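PDB 4HIZ: endosialidase from Enterobacteria phage phi92, which hydrolyses polymers of sialic acid from within the chain, cleaving alpha-2,8 and alpha-2,9 linkages, probably so that the phage can get through a bacterial capsule. Local coordinates for residues M151-G155 / N156-A160; N392-H395 / H396-L399; G580-Q583 / S584-V588; L642-P645 / G646-T650. One frame throughout, in Å; residues are numbered along the deposited sequence. Where two conformers were deposited one is given.

Contact 1 of 4, residues M151-G155 / N156-A160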
ATOM      1  N   MET A 151      -5.575 -14.993 -25.614  1.00 10.25           N
ATOM      2  CA  MET A 151      -4.174 -14.589 -25.526  1.00 11.28           C
ATOM      3  C   MET A 151      -3.339 -15.797 -25.121  1.00 11.13           C
ATOM      4  O   MET A 151      -3.815 -16.681 -24.386  1.00 11.02           O
ATOM      5  CB  MET A 151      -4.033 -13.532 -24.399  1.00 12.25           C
ATOM      6  CG  MET A 151      -2.605 -12.946 -24.257  1.00 12.74           C
ATOM      7  SD  MET A 151      -2.521 -11.688 -22.932  1.00 14.08           S
ATOM      8  CE  MET A 151      -3.406 -10.318 -23.697  1.00 16.65           C
ATOM      9  N   GLY A 152      -2.093 -15.830 -25.582  1.00 11.14           N
ATOM     10  CA  GLY A 152      -1.170 -16.878 -25.158  1.00 11.89           C
ATOM     11  C   GLY A 152       0.176 -16.701 -25.836  1.00 12.64           C
ATOM     12  O   GLY A 152       0.469 -15.658 -26.434  1.00 13.63           O
ATOM     13  N   VAL A 153       1.000 -17.737 -25.730  1.00 11.73           N
ATOM     14  CA  VAL A 153       2.388 -17.671 -26.225  1.00 11.42           C
ATOM     15  C   VAL A 153       2.554 -18.739 -27.292  1.00 11.80           C
ATOM     16  O   VAL A 153       2.116 -19.887 -27.107  1.00 12.94           O
ATOM     17  CB  VAL A 153       3.390 -17.927 -25.079  1.00 12.54           C
ATOM     18  CG1 VAL A 153       4.841 -17.968 -25.627  1.00 13.58           C
ATOM     19  CG2 VAL A 153       3.246 -16.839 -24.000  1.00 13.58           C
ATOM     20  N   CYS A 154       3.181 -18.358 -28.410  1.00 11.62           N
ATOM     21  CA  CYS A 154       3.520 -19.333 -29.436  1.00 13.19           C
ATOM     22  C   CYS A 154       4.886 -18.951 -29.966  1.00 13.60           C
ATOM     23  O   CYS A 154       5.105 -17.801 -30.336  1.00 14.15           O
ATOM     24  CB  CYS A 154       2.475 -19.282 -30.559  1.00 13.32           C
ATOM     25  SG  CYS A 154       2.799 -20.573 -31.822  1.00 15.39           S
ATOM     26  N   GLY A 155       5.801 -19.913 -30.007  1.00 13.95           N
ATOM     27  CA  GLY A 155       7.104 -19.665 -30.616  1.00 14.64           C
ATOM     28  C   GLY A 155       7.834 -18.455 -30.035  1.00 14.09           C
ATOM     29  O   GLY A 155       8.364 -17.612 -30.781  1.00 15.23           O
ATOM     30  N   ASN A 156       7.863 -18.368 -28.704  1.00 12.69           N
ATOM     31  CA  ASN A 156       8.486 -17.234 -28.000  1.00 12.62           C
ATOM     32  C   ASN A 156       7.937 -15.842 -28.342  1.00 12.52           C
ATOM     33  O   ASN A 156       8.624 -14.840 -28.128  1.00 13.93           O
ATOM     34  CB  ASN A 156      10.030 -17.291 -28.147  1.00 13.25           C
ATOM     35  CG  ASN A 156      10.587 -18.523 -27.495  1.00 14.48           C
ATOM     36  OD1 ASN A 156      10.226 -18.824 -26.340  1.00 15.71           O
ATOM     37  ND2 ASN A 156      11.433 -19.280 -28.217  1.00 14.46           N
ATOM     38  N   ARG A 157       6.700 -15.776 -28.840  1.00 11.69           N
ATOM     39  CA  ARG A 157       6.012 -14.496 -28.967  1.00 12.51           C
ATOM     40  C   ARG A 157       4.697 -14.524 -28.193  1.00 12.37           C
ATOM     41  O   ARG A 157       4.021 -15.573 -28.119  1.00 13.16           O
ATOM     42  CB  ARG A 157       5.664 -14.208 -30.435  1.00 12.56           C
ATOM     43  CG  ARG A 157       6.895 -14.134 -31.373  1.00 12.39           C
ATOM     44  CD  ARG A 157       6.504 -13.686 -32.814  1.00 12.95           C
ATOM     45  NE  ARG A 157       5.906 -12.352 -32.821  1.00 13.63           N
ATOM     46  CZ  ARG A 157       6.590 -11.206 -32.790  1.00 14.71           C
ATOM     47  NH1 ARG A 157       7.920 -11.206 -32.774  1.00 14.71           N
ATOM     48  NH2 ARG A 157       5.941 -10.045 -32.814  1.00 15.20           N
ATOM     49  N   LEU A 158       4.303 -13.364 -27.674  1.00 10.70           N
ATOM     50  CA  LEU A 158       2.950 -13.188 -27.157  1.00 11.64           C
ATOM     51  C   LEU A 158       1.986 -12.947 -28.313  1.00 12.30           C
ATOM     52  O   LEU A 158       2.241 -12.102 -29.169  1.00 13.53           O
ATOM     53  CB  LEU A 158       2.942 -11.941 -26.275  1.00 11.94           C
ATOM     54  CG  LEU A 158       1.629 -11.686 -25.522  1.00 14.34           C
ATOM     55  CD1 LEU A 158       1.302 -12.832 -24.497  1.00 15.16           C
ATOM     56  CD2 LEU A 158       1.643 -10.300 -24.788  1.00 15.07           C
ATOM     57  N   TYR A 159       0.861 -13.651 -28.324  1.00 11.59           N
ATOM     58  CA  TYR A 159      -0.183 -13.404 -29.303  1.00 11.73           C
ATOM     59  C   TYR A 159      -1.469 -13.076 -28.568  1.00 11.97           C
ATOM     60  O   TYR A 159      -1.771 -13.695 -27.564  1.00 12.94           O
ATOM     61  CB  TYR A 159      -0.403 -14.651 -30.180  1.00 12.58           C
ATOM     62  CG  TYR A 159       0.606 -14.739 -31.302  1.00 13.53           C
ATOM     63  CD1 TYR A 159       0.404 -14.049 -32.508  1.00 13.49           C
ATOM     64  CD2 TYR A 159       1.786 -15.468 -31.140  1.00 14.00           C
ATOM     65  CE1 TYR A 159       1.380 -14.097 -33.544  1.00 13.53           C
ATOM     66  CE2 TYR A 159       2.764 -15.536 -32.172  1.00 14.69           C
ATOM     67  CZ  TYR A 159       2.555 -14.836 -33.343  1.00 14.55           C
ATOM     68  OH  TYR A 159       3.493 -14.886 -34.337  1.00 15.55           O
ATOM     69  N   ALA A 160      -2.225 -12.121 -29.085  1.00 11.86           N
ATOM     70  CA  ALA A 160      -3.509 -11.800 -28.484  1.00 11.58           C
ATOM     71  C   ALA A 160      -4.477 -11.379 -29.589  1.00 12.71           C
ATOM     72  O   ALA A 160      -4.074 -10.678 -30.533  1.00 14.37           O
ATOM     73  CB  ALA A 160      -3.353 -10.665 -27.448  1.00 13.18           C
TER
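Met151 and Leu158 meet across a tight antiparallel beta hairpin, a two-residue type I' turn joining strands 144-154 and 157-166 within a four-stranded sheet of the catalytic beta-propeller. On the face that carries Met151, Val153, Leu158 and Ala160, the side chains fit bump against hollow. Met151 stretches out with CG anti to the backbone N (chi1 -176°) and bends only at its last torsion, which brings CE against the small Ala160 CB at 3.8 Å. Leu158 slants across this chain, and its CD1 fills the dip between Met151 CG, 3.9 Å away, and the carbonyl of Gly152. Val153 stands next to it at the turn end, where Phe91 and Tyr93 continue the apolar packing.

The other face is built round Tyr159. Gly152, its hydrogen-bonded partner, adds no side chain to this face, and the ring packs toward Cys154 instead. Its CD2 meets Cys154 CB at 3.9 Å, while Val297 and Phe295 of strand 291-297 back the pair. Arg157 starts on this face but leads away to a salt bridge with Asp214 and a bond to the carbonyl of Gly209.

At the turn Gly155 and Asn156 both have positive phi, which glycine and asparagine tolerate better than most residues; the Asn156 amide is held by Tyr93 and Lys207. Two pairs of backbone bonds zip the strands together, Tyr159 N to Gly152 O being almost perfectly straight (179°). The turn-closing bond differs: Arg157 N reaches Cys154 O at 3.0 Å from 52° above the carbonyl plane.

Contact 2 of 4, residues N392-H395 / H396-L399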
ATOM      1  N   ASN A 392     -27.689 -32.430 -17.363  1.00 14.82           N
ATOM      2  CA  ASN A 392     -28.275 -31.436 -16.466  1.00 15.61           C
ATOM      3  C   ASN A 392     -28.041 -29.957 -16.837  1.00 15.22           C
ATOM      4  O   ASN A 392     -28.074 -29.100 -15.956  1.00 14.88           O
ATOM      5  CB  ASN A 392     -27.888 -31.704 -15.008  1.00 17.65           C
ATOM      6  CG  ASN A 392     -28.379 -33.058 -14.513  1.00 18.74           C
ATOM      7  OD1 ASN A 392     -27.615 -33.845 -13.940  1.00 21.13           O
ATOM      8  ND2 ASN A 392     -29.656 -33.311 -14.690  1.00 18.08           N
ATOM      9  N   ASN A 393     -27.862 -29.671 -18.131  1.00 14.83           N
ATOM     10  CA  ASN A 393     -27.897 -28.291 -18.660  1.00 14.50           C
ATOM     11  C   ASN A 393     -26.904 -27.371 -17.932  1.00 14.50           C
ATOM     12  O   ASN A 393     -27.299 -26.377 -17.313  1.00 14.82           O
ATOM     13  CB  ASN A 393     -29.317 -27.674 -18.575  1.00 14.15           C
ATOM     14  CG  ASN A 393     -30.385 -28.522 -19.262  1.00 14.61           C
ATOM     15  OD1 ASN A 393     -30.087 -29.521 -19.931  1.00 16.08           O
ATOM     16  ND2 ASN A 393     -31.653 -28.105 -19.120  1.00 14.98           N
ATOM     17  N   VAL A 394     -25.620 -27.718 -17.972  1.00 13.06           N
ATOM     18  CA  VAL A 394     -24.599 -26.858 -17.356  1.00 13.39           C
ATOM     19  C   VAL A 394     -24.592 -25.554 -18.165  1.00 12.42           C
ATOM     20  O   VAL A 394     -24.519 -25.573 -19.396  1.00 13.33           O
ATOM     21  CB  VAL A 394     -23.217 -27.561 -17.342  1.00 13.74           C
ATOM     22  CG1 VAL A 394     -22.125 -26.657 -16.733  1.00 13.47           C
ATOM     23  CG2 VAL A 394     -23.293 -28.924 -16.542  1.00 14.27           C
ATOM     24  N   HIS A 395     -24.700 -24.420 -17.475  1.00 12.14           N
ATOM     25  CA  HIS A 395     -24.930 -23.148 -18.147  1.00 11.98           C
ATOM     26  C   HIS A 395     -24.292 -21.959 -17.411  1.00 12.46           C
ATOM     27  O   HIS A 395     -23.971 -22.043 -16.209  1.00 12.32           O
ATOM     28  CB  HIS A 395     -26.450 -22.929 -18.344  1.00 13.33           C
ATOM     29  CG  HIS A 395     -27.198 -22.813 -17.055  1.00 13.59           C
ATOM     30  ND1 HIS A 395     -27.494 -23.899 -16.262  1.00 14.00           N
ATOM     31  CD2 HIS A 395     -27.717 -21.734 -16.424  1.00 14.64           C
ATOM     32  CE1 HIS A 395     -28.159 -23.497 -15.188  1.00 14.46           C
ATOM     33  NE2 HIS A 395     -28.306 -22.185 -15.263  1.00 14.53           N
ATOM     34  N   HIS A 396     -24.087 -20.882 -18.163  1.00 12.43           N
ATOM     35  CA  HIS A 396     -23.660 -19.554 -17.688  1.00 11.84           C
ATOM     36  C   HIS A 396     -22.195 -19.439 -17.382  1.00 12.93           C
ATOM     37  O   HIS A 396     -21.705 -18.328 -17.067  1.00 14.27           O
ATOM     38  CB  HIS A 396     -24.447 -19.062 -16.448  1.00 12.93           C
ATOM     39  CG  HIS A 396     -25.866 -18.704 -16.735  1.00 14.96           C
ATOM     40  ND1 HIS A 396     -26.390 -18.611 -18.012  1.00 15.86           N
ATOM     41  CD2 HIS A 396     -26.874 -18.395 -15.886  1.00 16.78           C
ATOM     42  CE1 HIS A 396     -27.673 -18.282 -17.934  1.00 16.98           C
ATOM     43  NE2 HIS A 396     -27.990 -18.143 -16.655  1.00 16.64           N
ATOM     44  N   THR A 397     -21.498 -20.569 -17.467  1.00 12.13           N
ATOM     45  CA  THR A 397     -20.059 -20.564 -17.157  1.00 12.19           C
ATOM     46  C   THR A 397     -19.268 -21.134 -18.326  1.00 12.94           C
ATOM     47  O   THR A 397     -19.670 -22.148 -18.930  1.00 13.03           O
ATOM     48  CB  THR A 397     -19.753 -21.335 -15.828  1.00 13.19           C
ATOM     49  OG1 THR A 397     -18.350 -21.260 -15.536  1.00 13.11           O
ATOM     50  CG2 THR A 397     -20.126 -22.816 -15.896  1.00 14.13           C
ATOM     51  N   ASN A 398     -18.129 -20.510 -18.635  1.00 12.87           N
ATOM     52  CA  ASN A 398     -17.151 -21.232 -19.444  1.00 12.29           C
ATOM     53  C   ASN A 398     -16.534 -22.333 -18.579  1.00 11.97           C
ATOM     54  O   ASN A 398     -16.616 -22.287 -17.345  1.00 12.07           O
ATOM     55  CB  ASN A 398     -16.082 -20.306 -20.067  1.00 11.77           C
ATOM     56  CG  ASN A 398     -15.185 -19.677 -19.032  1.00 13.01           C
ATOM     57  OD1 ASN A 398     -15.663 -19.287 -17.997  1.00 14.74           O
ATOM     58  ND2 ASN A 398     -13.913 -19.558 -19.308  1.00 11.68           N
ATOM     59  N   LEU A 399     -15.901 -23.311 -19.220  1.00 11.18           N
ATOM     60  CA  LEU A 399     -15.365 -24.482 -18.524  1.00 11.00           C
ATOM     61  C   LEU A 399     -13.894 -24.681 -18.889  1.00 11.26           C
ATOM     62  O   LEU A 399     -13.542 -25.575 -19.671  1.00 11.88           O
ATOM     63  CB  LEU A 399     -16.148 -25.752 -18.875  1.00 11.37           C
ATOM     64  CG  LEU A 399     -17.617 -25.797 -18.389  1.00 11.76           C
ATOM     65  CD1 LEU A 399     -18.254 -27.151 -18.780  1.00 12.91           C
ATOM     66  CD2 LEU A 399     -17.699 -25.625 -16.882  1.00 12.88           C
TER
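His395 and His396, neighbours in the loop between strands 386-389 and 401-404 of the propeller domain, turn their imidazoles the same way and form a T-shaped pair. Ring centres lie 4.6 Å apart with planes at 71°. The edge belongs to His395: its CD2 sits 3.4 Å above the plane of the His396 ring, over the centre, so that a C-H edge meets the pi face. His395 CG is tucked between backbone N and carbonyl carbon (chi1 64°), whereas His396 CG lies beside its own backbone N (chi1 -70°); the positive phi of His396 probably helps to set the two rings side by side.

Val394 adds a smaller apolar touch, CG1 to Leu399 CD1 at 4.4 Å, as the loop bends between them.

Each imidazole is fixed by a bond of its own. His395 ND1 donates to Asn393 O at 2.7 Å, nearly in the ring plane, and thus orients the ring. His396 NE2 is hydrogen-bonded to Asp426, and the backbone carbonyl of His396 receives Arg415. Histidine suits both places because one flat ring offers a C-H edge or a face as well as a polar nitrogen. With ND1 of His395 carrying a proton and Asp426 beside His396, the pair probably combines a polarised C-H edge with an electron-rich face.

Contact 3 of 4, residues G580-Q583 / S584-V588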
ATOM      1  N   GLY A 580      21.582  12.224  -4.624  1.00 15.06           N
ATOM      2  CA  GLY A 580      21.963  13.487  -4.025  1.00 15.71           C
ATOM      3  C   GLY A 580      22.293  14.577  -5.031  1.00 16.62           C
ATOM      4  O   GLY A 580      22.602  15.716  -4.634  1.00 18.31           O
ATOM      5  N   THR A 581      22.248  14.249  -6.327  1.00 15.97           N
ATOM      6  CA  THR A 581      22.516  15.262  -7.353  1.00 16.15           C
ATOM      7  C   THR A 581      21.409  16.306  -7.320  1.00 16.11           C
ATOM      8  O   THR A 581      20.220  15.969  -7.357  1.00 15.97           O
ATOM      9  CB  THR A 581      22.606  14.636  -8.757  1.00 17.44           C
ATOM     10  OG1 THR A 581      23.711  13.714  -8.765  1.00 18.85           O
ATOM     11  CG2 THR A 581      22.882  15.735  -9.807  1.00 17.52           C
ATOM     12  N   GLN A 582      21.814  17.567  -7.228  1.00 15.95           N
ATOM     13  CA  GLN A 582      20.873  18.688  -7.186  1.00 14.16           C
ATOM     14  C   GLN A 582      20.872  19.427  -8.529  1.00 14.00           C
ATOM     15  O   GLN A 582      21.914  19.954  -8.973  1.00 15.15           O
ATOM     16  CB  GLN A 582      21.286  19.651  -6.048  1.00 14.28           C
ATOM     17  CG  GLN A 582      20.530  20.974  -6.049  1.00 14.50           C
ATOM     18  CD  GLN A 582      19.038  20.756  -5.751  1.00 14.35           C
ATOM     19  OE1 GLN A 582      18.700  20.156  -4.737  1.00 16.12           O
ATOM     20  NE2 GLN A 582      18.153  21.182  -6.659  1.00 13.66           N
ATOM     21  N   GLN A 583      19.713  19.478  -9.167  1.00 14.11           N
ATOM     22  CA  GLN A 583      19.573  20.215 -10.414  1.00 14.33           C
ATOM     23  C   GLN A 583      19.717  21.712 -10.211  1.00 13.47           C
ATOM     24  O   GLN A 583      19.211  22.255  -9.225  1.00 14.11           O
ATOM     25  CB  GLN A 583      18.181  19.974 -11.038  1.00 16.58           C
ATOM     26  CG  GLN A 583      18.003  18.560 -11.615  1.00 21.46           C
ATOM     27  CD  GLN A 583      19.083  18.201 -12.676  1.00 28.51           C
ATOM     28  OE1 GLN A 583      19.198  18.856 -13.727  1.00 32.01           O
ATOM     29  NE2 GLN A 583      19.869  17.155 -12.398  1.00 30.72           N
ATOM     30  N   SER A 584      20.378  22.381 -11.165  1.00 13.77           N
ATOM     31  CA  SER A 584      20.447  23.839 -11.180  1.00 14.68           C
ATOM     32  C   SER A 584      19.105  24.445 -11.541  1.00 13.61           C
ATOM     33  O   SER A 584      18.699  25.446 -10.969  1.00 14.14           O
ATOM     34  CB  SER A 584      21.483  24.320 -12.200  1.00 17.03           C
ATOM     35  OG  SER A 584      22.789  24.107 -11.695  1.00 19.17           O
ATOM     36  N   ALA A 585      18.433  23.860 -12.528  1.00 13.08           N
ATOM     37  CA  ALA A 585      17.104  24.319 -12.928  1.00 14.69           C
ATOM     38  C   ALA A 585      16.048  23.370 -12.379  1.00 14.47           C
ATOM     39  O   ALA A 585      16.030  22.185 -12.736  1.00 16.01           O
ATOM     40  CB  ALA A 585      17.015  24.370 -14.458  1.00 16.62           C
ATOM     41  N   VAL A 586      15.144  23.899 -11.552  1.00 12.13           N
ATOM     42  CA  VAL A 586      14.033  23.118 -11.020  1.00 12.47           C
ATOM     43  C   VAL A 586      12.784  23.512 -11.780  1.00 13.00           C
ATOM     44  O   VAL A 586      12.557  24.692 -12.028  1.00 14.13           O
ATOM     45  CB  VAL A 586      13.912  23.366  -9.521  1.00 14.27           C
ATOM     46  CG1 VAL A 586      12.529  22.920  -9.022  1.00 15.60           C
ATOM     47  CG2 VAL A 586      15.061  22.591  -8.837  1.00 14.77           C
ATOM     48  N   ARG A 587      11.983  22.532 -12.185  1.00 13.14           N
ATOM     49  CA  ARG A 587      10.950  22.781 -13.202  0.75 13.59           C
ATOM     50  C   ARG A 587       9.531  22.366 -12.817  1.00 12.70           C
ATOM     51  O   ARG A 587       9.295  21.233 -12.370  1.00 13.06           O
ATOM     52  CB  ARG A 587      11.307  21.991 -14.465  0.75 16.61           C
ATOM     53  CG  ARG A 587      12.695  22.310 -15.005  0.75 19.76           C
ATOM     54  CD  ARG A 587      13.090  21.392 -16.149  0.75 22.63           C
ATOM     55  NE  ARG A 587      14.220  21.952 -16.873  0.75 27.76           N
ATOM     56  CZ  ARG A 587      15.490  21.642 -16.669  0.75 34.85           C
ATOM     57  NH1 ARG A 587      15.826  20.762 -15.729  0.75 40.81           N
ATOM     58  NH2 ARG A 587      16.428  22.223 -17.418  0.75 35.49           N
ATOM     59  N   VAL A 588       8.587  23.262 -13.066  1.00 12.19           N
ATOM     60  CA  VAL A 588       7.165  22.938 -13.052  1.00 11.50           C
ATOM     61  C   VAL A 588       6.683  23.230 -14.466  1.00 11.53           C
ATOM     62  O   VAL A 588       6.904  24.319 -14.963  1.00 12.80           O
ATOM     63  CB  VAL A 588       6.389  23.855 -12.080  1.00 13.14           C
ATOM     64  CG1 VAL A 588       4.866  23.615 -12.217  1.00 14.49           C
ATOM     65  CG2 VAL A 588       6.861  23.578 -10.645  1.00 14.74           C
TER
HETATM   66  O   HOH W   1      19.550  21.743 -14.225  1.00 20.76           O
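A local, water-bridged contact joins Gln583 to Ala585 where a loop bends into strand 585-590, in the C-terminal part of the chain, which belongs to the phage-fibre clan. The amide of Gln583 folds back, bent at chi2 (-56°), and one water spans the corner: it donates to Gln583 OE1 at 3.0 Å and accepts from Ala585 N at 2.9 Å. The first backbone N-H of the strand is thereby satisfied without a direct side-chain bond.

Gln582 covers the other side of the bend. Its NE2 reaches past its own residue to Gln583 O at 3.0 Å, meeting that oxygen in the carbonyl plane on a lone pair, and it also binds the carbonyl of Thr574. Gln582 NE2 lies 4.0 Å from CG2 of Val586, whose beta-branched side chain suits a strand.

From here the strand pairs in parallel with one of the second subunit, while Ser584 OG binds Asp593 of the second subunit and Lys604 of the third. Glutamine, donor and acceptor in one amide, thus lets the bend be held by neutral hydrogen bonds, whereas the serine hydroxyl beside it takes its charged partners from the two neighbouring chains.

Contact 4 of 4, residues L642-P645 / G646-T650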
ATOM      1  N   LEU A 642       4.150  45.627  -9.422  1.00 12.09           N
ATOM      2  CA  LEU A 642       5.478  45.035  -9.578  1.00 11.38           C
ATOM      3  C   LEU A 642       6.425  45.704  -8.572  1.00 12.22           C
ATOM      4  O   LEU A 642       6.502  46.931  -8.521  1.00 13.14           O
ATOM      5  CB  LEU A 642       5.972  45.239 -11.031  1.00 12.55           C
ATOM      6  CG  LEU A 642       7.405  44.736 -11.309  1.00 15.11           C
ATOM      7  CD1 LEU A 642       7.507  43.226 -11.171  1.00 16.50           C
ATOM      8  CD2 LEU A 642       7.753  45.132 -12.734  1.00 16.23           C
ATOM      9  N   TYR A 643       7.112  44.888  -7.765  1.00 11.86           N
ATOM     10  CA  TYR A 643       8.076  45.372  -6.768  1.00 12.65           C
ATOM     11  C   TYR A 643       9.462  44.919  -7.207  1.00 13.19           C
ATOM     12  O   TYR A 643       9.724  43.720  -7.286  1.00 14.46           O
ATOM     13  CB  TYR A 643       7.790  44.734  -5.405  1.00 13.85           C
ATOM     14  CG  TYR A 643       6.410  45.042  -4.857  1.00 16.53           C
ATOM     15  CD1 TYR A 643       5.283  44.346  -5.300  1.00 17.81           C
ATOM     16  CD2 TYR A 643       6.233  46.016  -3.893  1.00 21.26           C
ATOM     17  CE1 TYR A 643       4.012  44.634  -4.794  1.00 21.25           C
ATOM     18  CE2 TYR A 643       4.951  46.320  -3.388  1.00 24.55           C
ATOM     19  CZ  TYR A 643       3.871  45.612  -3.819  1.00 26.88           C
ATOM     20  OH  TYR A 643       2.611  45.916  -3.320  1.00 33.42           O
ATOM     21  N   ALA A 644      10.337  45.850  -7.542  1.00 12.28           N
ATOM     22  CA  ALA A 644      11.654  45.449  -8.062  1.00 12.62           C
ATOM     23  C   ALA A 644      12.703  46.421  -7.529  1.00 13.07           C
ATOM     24  O   ALA A 644      13.087  47.334  -8.238  1.00 12.87           O
ATOM     25  CB  ALA A 644      11.643  45.438  -9.627  1.00 13.23           C
ATOM     26  N   PRO A 645      13.141  46.242  -6.259  1.00 14.25           N
ATOM     27  CA  PRO A 645      14.098  47.176  -5.668  1.00 15.51           C
ATOM     28  C   PRO A 645      15.360  47.335  -6.522  1.00 15.55           C
ATOM     29  O   PRO A 645      15.958  48.411  -6.485  1.00 17.18           O
ATOM     30  CB  PRO A 645      14.453  46.508  -4.334  1.00 15.79           C
ATOM     31  CG  PRO A 645      13.160  45.769  -3.940  1.00 15.32           C
ATOM     32  CD  PRO A 645      12.649  45.242  -5.291  1.00 14.41           C
ATOM     33  N   GLY A 646      15.768  46.296  -7.248  1.00 14.98           N
ATOM     34  CA  GLY A 646      16.949  46.389  -8.107  1.00 15.36           C
ATOM     35  C   GLY A 646      16.698  47.017  -9.470  1.00 14.77           C
ATOM     36  O   GLY A 646      17.613  47.060 -10.320  1.00 15.83           O
ATOM     37  N   GLY A 647      15.474  47.498  -9.688  1.00 14.02           N
ATOM     38  CA  GLY A 647      15.088  48.060 -10.982  1.00 13.31           C
ATOM     39  C   GLY A 647      14.219  47.099 -11.771  1.00 12.46           C
ATOM     40  O   GLY A 647      14.429  45.879 -11.739  1.00 13.10           O
ATOM     41  N   ALA A 648      13.194  47.650 -12.429  1.00 11.21           N
ATOM     42  CA  ALA A 648      12.325  46.854 -13.270  1.00 11.51           C
ATOM     43  C   ALA A 648      12.686  47.135 -14.729  1.00 12.93           C
ATOM     44  O   ALA A 648      12.774  48.304 -15.135  1.00 14.66           O
ATOM     45  CB  ALA A 648      10.866  47.222 -13.012  1.00 11.62           C
ATOM     46  N   TYR A 649      12.902  46.087 -15.517  1.00 12.47           N
ATOM     47  CA  TYR A 649      13.338  46.308 -16.895  1.00 12.34           C
ATOM     48  C   TYR A 649      12.468  45.592 -17.889  1.00 13.16           C
ATOM     49  O   TYR A 649      11.980  44.502 -17.622  1.00 14.64           O
ATOM     50  CB  TYR A 649      14.771  45.766 -17.124  1.00 13.51           C
ATOM     51  CG  TYR A 649      15.846  46.495 -16.375  1.00 15.21           C
ATOM     52  CD1 TYR A 649      16.196  46.113 -15.068  1.00 15.60           C
ATOM     53  CD2 TYR A 649      16.492  47.585 -16.939  1.00 16.65           C
ATOM     54  CE1 TYR A 649      17.175  46.797 -14.361  1.00 16.73           C
ATOM     55  CE2 TYR A 649      17.488  48.289 -16.235  1.00 17.90           C
ATOM     56  CZ  TYR A 649      17.819  47.886 -14.953  1.00 18.22           C
ATOM     57  OH  TYR A 649      18.775  48.569 -14.240  1.00 20.45           O
ATOM     58  N   THR A 650      12.334  46.175 -19.074  1.00 12.84           N
ATOM     59  CA  THR A 650      11.719  45.473 -20.198  1.00 12.97           C
ATOM     60  C   THR A 650      12.727  45.376 -21.321  1.00 13.03           C
ATOM     61  O   THR A 650      13.338  46.362 -21.698  1.00 14.58           O
ATOM     62  CB  THR A 650      10.412  46.181 -20.654  1.00 15.31           C
ATOM     63  OG1 THR A 650       9.877  45.529 -21.811  1.00 15.49           O
ATOM     64  CG2 THR A 650      10.645  47.670 -20.950  1.00 17.49           C
TER
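Leu642 and Ala644 press their side chains against Ala648 on the inner side of a tight bend. Leu642 reaches across with CD2, which meets Ala648 CB at 3.8 Å; its CG lies anti to the backbone N (chi1 176°), carrying the branch across to the other arm. Ala644 CB comes to 3.9 Å from Ala648 CB, and also lies 3.5 Å from Gly647 O. Two alanines suit this inner corner, since a single methyl from each arm is enough to bring them into contact.

The bend itself is a type I beta turn from Ala644 to Gly647, in the trimeric C-terminal part of the chain. Gly647 N donates to Ala644 O at 2.8 Å, approaching from 51° above the carbonyl plane. Proline, its phi held by the ring, fits the first corner as Pro645, and Gly647 takes a positive phi at which a side chain would collide with the preceding carbonyl.

Around Pro645 and Gly646 the packing thins out. Pro645 is exposed in the trimer and its CB bond leads away from the other arm; it touches Thr621, while Asn652 of the second subunit and Asn638 of the third come up to it. Past the turn, strand 648-650 pairs in parallel with strands of both other subunits, and Ala648 rests on Phe654 of the second.

How the contacts relate
Contacts 1 and 2 belong to the propeller domain and are largely buried, their centres about 28 Å apart; no other subunit touches either. Contact 1 rests on regular strand pairing with an apolar face, whereas contact 2, in an irregular loop, relies on an edge-to-face imidazole pair and side-chain hydrogen bonds. Contacts 3 and 4 share the C-terminal part of the chain, their centres about 26 Å apart, and are only partly buried, even in the trimer. Both are bends leading into strands that pair with other subunits, but water and amides hold contact 3, methyl groups and a turn bond contact 4. Contacts 2 and 4 are the most widely separated, about 79 Å between centres.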